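PpBBE-like 1 D396N (PDB 6EO5) is a variant of a moss berberine bridge enzyme homologue, an FAD-dependent cellobiose oxidase. Local coordinates at residues A[96-108]-A[116-129]. Sequence-based numbering, arbitrary orientation.
Sequences VVDMEGFKQFSYN and VGAGFRLGPLYLAL
F105 and V116 pair across the root of the antiparallel hairpin formed by strands 105-108 and 113-117, and the contact shows how a hairpin can gather both a glycine-bearing loop and a helix in the FAD-binding domain. Theirs is a non-hydrogen-bonded pair; the bonds come just before F105. G117 N donates to Q104 O at 2.9 Å, in the carbonyl plane, and beyond the strand end G119 N reaches a lone pair of F102 O at 2.8 Å. G117 and G119 bring their alpha carbons close against this backbone, where a side chain at either would probably crowd the carbonyl of F102. Between them lies A118, which touches the bound FAD.

The Q104 chain, bent at chi2, lays its amide alongside G117 CA, with OE1 at 3.4 Å, while NE2 bonds to Q210 on strand 207-217. Replacing Q104 by an alanine is likely to leave Q210 without its amide partner and the alpha carbon of G117 less covered.

Toward helix 122-133 the contact turns apolar. With CG anti to the backbone N (chi1 -179°), the F105 ring lies against the helix: A128 CB sits over one face, 3.7 Å from the centroid in a CH-pi contact, and L129 meets the ring edge through CG and CD2. F120 adds its CE2 at 4.1 Å from F105 CB, and L125 CD1 lies over one face of the F120 ring. R121 NH1 bonds G119 O within the guanidinium plane. Backbone bonds thus fix the loop that carries A118 to the cofactor, while aromatic packing fastens the hairpin to the helix.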
# COMPACT_ATOMS: atom_id res chain seq x y z
N VAL A 96 -20.99 0.32 0.90
CA VAL A 96 -19.64 0.67 1.35
C VAL A 96 -19.67 0.83 2.86
O VAL A 96 -20.37 1.70 3.39
CB VAL A 96 -19.13 1.95 0.68
CG1 VAL A 96 -17.78 2.36 1.30
CG2 VAL A 96 -19.02 1.78 -0.84
N VAL A 97 -18.90 0.00 3.56
CA VAL A 97 -18.80 0.05 5.01
C VAL A 97 -17.54 0.84 5.35
O VAL A 97 -16.45 0.29 5.52
CB VAL A 97 -18.78 -1.35 5.61
CG1 VAL A 97 -18.74 -1.27 7.14
CG2 VAL A 97 -19.97 -2.14 5.11
N ASP A 98 -17.69 2.16 5.46
CA ASP A 98 -16.57 3.04 5.77
C ASP A 98 -16.21 2.91 7.25
O ASP A 98 -17.03 3.21 8.12
CB ASP A 98 -16.94 4.48 5.41
CG ASP A 98 -15.79 5.45 5.60
OD1 ASP A 98 -15.14 5.44 6.67
OD2 ASP A 98 -15.55 6.24 4.67
N MET A 99 -14.98 2.47 7.53
CA MET A 99 -14.54 2.14 8.87
C MET A 99 -13.91 3.33 9.61
O MET A 99 -13.14 3.12 10.56
CB MET A 99 -13.57 0.96 8.82
CG MET A 99 -14.21 -0.30 8.31
SD MET A 99 -15.46 -0.92 9.45
CE MET A 99 -14.42 -1.65 10.72
N GLU A 100 -14.25 4.55 9.21
CA GLU A 100 -13.61 5.75 9.75
C GLU A 100 -13.74 5.87 11.26
O GLU A 100 -12.91 6.52 11.91
CB GLU A 100 -14.25 6.95 9.07
CG GLU A 100 -13.74 8.31 9.43
CD GLU A 100 -14.45 9.35 8.61
OE1 GLU A 100 -15.68 9.21 8.39
OE2 GLU A 100 -13.76 10.29 8.13
N GLY A 101 -14.77 5.26 11.85
CA GLY A 101 -15.02 5.36 13.27
C GLY A 101 -14.21 4.45 14.15
O GLY A 101 -14.35 4.49 15.37
N PHE A 102 -13.34 3.62 13.57
CA PHE A 102 -12.53 2.68 14.35
C PHE A 102 -11.13 3.26 14.49
O PHE A 102 -10.23 2.96 13.69
CB PHE A 102 -12.52 1.31 13.68
CG PHE A 102 -13.80 0.56 13.85
CD1 PHE A 102 -14.95 0.98 13.21
CD2 PHE A 102 -13.85 -0.58 14.64
CE1 PHE A 102 -16.14 0.28 13.35
CE2 PHE A 102 -15.04 -1.29 14.79
CZ PHE A 102 -16.18 -0.86 14.15
N LYS A 103 -10.93 4.09 15.53
CA LYS A 103 -9.66 4.74 15.79
C LYS A 103 -9.09 4.35 17.15
O LYS A 103 -8.36 5.13 17.77
CB LYS A 103 -9.79 6.26 15.68
CG LYS A 103 -10.38 6.73 14.36
CD LYS A 103 -9.35 7.35 13.44
CE LYS A 103 -9.93 7.62 12.05
NZ LYS A 103 -10.31 9.04 11.79
N GLN A 104 -9.40 3.14 17.62
CA GLN A 104 -8.89 2.72 18.91
C GLN A 104 -7.36 2.62 18.86
O GLN A 104 -6.79 2.10 17.90
CB GLN A 104 -9.52 1.38 19.34
CG GLN A 104 -9.31 0.18 18.43
CD GLN A 104 -10.44 -0.02 17.40
OE1 GLN A 104 -10.96 0.94 16.82
NE2 GLN A 104 -10.81 -1.28 17.18
N PHE A 105 -6.71 3.17 19.89
CA PHE A 105 -5.25 3.18 19.96
C PHE A 105 -4.80 2.84 21.37
O PHE A 105 -5.42 3.27 22.35
CB PHE A 105 -4.68 4.55 19.54
CG PHE A 105 -3.17 4.61 19.56
CD1 PHE A 105 -2.43 4.16 18.48
CD2 PHE A 105 -2.50 5.09 20.67
CE1 PHE A 105 -1.04 4.21 18.50
CE2 PHE A 105 -1.11 5.14 20.70
CZ PHE A 105 -0.38 4.70 19.62
N SER A 106 -3.74 2.05 21.47
CA SER A 106 -3.08 1.79 22.74
C SER A 106 -1.71 1.20 22.46
O SER A 106 -1.55 0.41 21.52
CB SER A 106 -3.90 0.86 23.64
OG SER A 106 -3.92 -0.47 23.14
N TYR A 107 -0.71 1.60 23.26
CA TYR A 107 0.67 1.18 23.11
C TYR A 107 1.08 0.40 24.35
O TYR A 107 0.82 0.84 25.47
CB TYR A 107 1.59 2.39 22.89
CG TYR A 107 3.08 2.13 23.07
CD1 TYR A 107 3.70 1.05 22.46
CD2 TYR A 107 3.87 3.00 23.84
CE1 TYR A 107 5.06 0.82 22.63
CE2 TYR A 107 5.23 2.77 24.01
CZ TYR A 107 5.82 1.68 23.40
OH TYR A 107 7.17 1.44 23.56
N ASN A 108 1.70 -0.76 24.15
CA ASN A 108 2.20 -1.58 25.25
C ASN A 108 3.73 -1.54 25.19
O ASN A 108 4.35 -2.24 24.39
CB ASN A 108 1.67 -3.01 25.15
CG ASN A 108 2.08 -3.87 26.32
OD1 ASN A 108 3.16 -3.71 26.89
ND2 ASN A 108 1.21 -4.80 26.70
N VAL A 116 -4.35 -0.92 16.91
CA VAL A 116 -4.75 0.11 15.95
C VAL A 116 -6.09 -0.29 15.34
O VAL A 116 -6.25 -1.42 14.89
CB VAL A 116 -3.68 0.30 14.86
CG1 VAL A 116 -4.07 1.42 13.91
CG2 VAL A 116 -2.35 0.60 15.48
N GLY A 117 -7.04 0.64 15.35
CA GLY A 117 -8.32 0.40 14.71
C GLY A 117 -8.25 0.57 13.20
O GLY A 117 -7.47 1.36 12.68
N ALA A 118 -9.11 -0.16 12.49
CA ALA A 118 -9.00 -0.27 11.03
C ALA A 118 -9.32 1.03 10.31
O ALA A 118 -9.21 1.10 9.08
CB ALA A 118 -9.89 -1.39 10.52
N GLY A 119 -9.70 2.08 11.04
CA GLY A 119 -10.01 3.36 10.45
C GLY A 119 -8.87 4.35 10.39
O GLY A 119 -9.04 5.44 9.82
N PHE A 120 -7.71 4.00 10.93
CA PHE A 120 -6.58 4.91 11.02
C PHE A 120 -5.99 5.23 9.64
O PHE A 120 -5.97 4.38 8.74
CB PHE A 120 -5.49 4.32 11.90
CG PHE A 120 -5.35 4.99 13.23
CD1 PHE A 120 -4.70 6.21 13.33
CD2 PHE A 120 -5.85 4.40 14.39
CE1 PHE A 120 -4.56 6.84 14.57
CE2 PHE A 120 -5.71 5.02 15.63
CZ PHE A 120 -5.07 6.24 15.72
N ARG A 121 -5.51 6.46 9.49
CA ARG A 121 -4.66 6.88 8.39
C ARG A 121 -3.21 6.91 8.87
O ARG A 121 -2.95 6.99 10.07
CB ARG A 121 -5.06 8.25 7.84
CG ARG A 121 -6.56 8.50 7.69
CD ARG A 121 -7.26 7.34 7.05
NE ARG A 121 -8.35 7.76 6.18
CZ ARG A 121 -9.65 7.58 6.45
NH1 ARG A 121 -10.02 6.99 7.58
NH2 ARG A 121 -10.56 8.00 5.57
N LEU A 122 -2.27 6.85 7.93
CA LEU A 122 -0.87 6.67 8.32
C LEU A 122 -0.33 7.90 9.04
O LEU A 122 0.42 7.77 10.02
CB LEU A 122 -0.01 6.34 7.10
CG LEU A 122 -0.27 5.01 6.39
CD1 LEU A 122 0.83 4.76 5.39
CD2 LEU A 122 -0.41 3.84 7.38
N GLY A 123 -0.68 9.10 8.57
CA GLY A 123 -0.25 10.32 9.20
C GLY A 123 -0.57 10.35 10.69
O GLY A 123 0.33 10.38 11.54
N PRO A 124 -1.86 10.34 11.03
CA PRO A 124 -2.23 10.29 12.45
C PRO A 124 -1.66 9.09 13.19
O PRO A 124 -1.35 9.19 14.39
CB PRO A 124 -3.76 10.24 12.40
CG PRO A 124 -4.09 10.97 11.13
CD PRO A 124 -3.03 10.57 10.16
N LEU A 125 -1.50 7.94 12.52
CA LEU A 125 -0.95 6.78 13.21
C LEU A 125 0.51 6.99 13.59
O LEU A 125 0.95 6.57 14.67
CB LEU A 125 -1.13 5.52 12.36
CG LEU A 125 -0.60 4.22 12.98
CD1 LEU A 125 -1.19 3.99 14.36
CD2 LEU A 125 -0.87 3.02 12.07
N TYR A 126 1.29 7.64 12.71
CA TYR A 126 2.69 7.91 13.04
C TYR A 126 2.80 8.84 14.24
O TYR A 126 3.66 8.66 15.11
CB TYR A 126 3.41 8.55 11.85
CG TYR A 126 3.85 7.62 10.75
CD1 TYR A 126 4.71 6.55 11.00
CD2 TYR A 126 3.45 7.84 9.43
CE1 TYR A 126 5.12 5.71 9.98
CE2 TYR A 126 3.85 7.03 8.41
CZ TYR A 126 4.68 5.96 8.68
OH TYR A 126 5.06 5.15 7.63
N LEU A 127 1.94 9.86 14.29
CA LEU A 127 1.94 10.82 15.38
C LEU A 127 1.60 10.14 16.70
O LEU A 127 2.27 10.35 17.72
CB LEU A 127 0.96 11.95 15.07
CG LEU A 127 1.12 13.23 15.87
CD1 LEU A 127 2.60 13.56 16.04
CD2 LEU A 127 0.40 14.36 15.17
N ALA A 128 0.55 9.30 16.69
CA ALA A 128 0.16 8.60 17.91
C ALA A 128 1.28 7.71 18.42
O ALA A 128 1.56 7.66 19.63
CB ALA A 128 -1.10 7.79 17.67
N LEU A 129 1.94 6.98 17.52
CA LEU A 129 2.99 6.05 17.93
C LEU A 129 4.26 6.78 18.37
O LEU A 129 4.99 6.28 19.23
CB LEU A 129 3.32 5.08 16.79
CG LEU A 129 2.31 3.95 16.54
CD1 LEU A 129 2.60 3.25 15.21
CD2 LEU A 129 2.35 2.94 17.68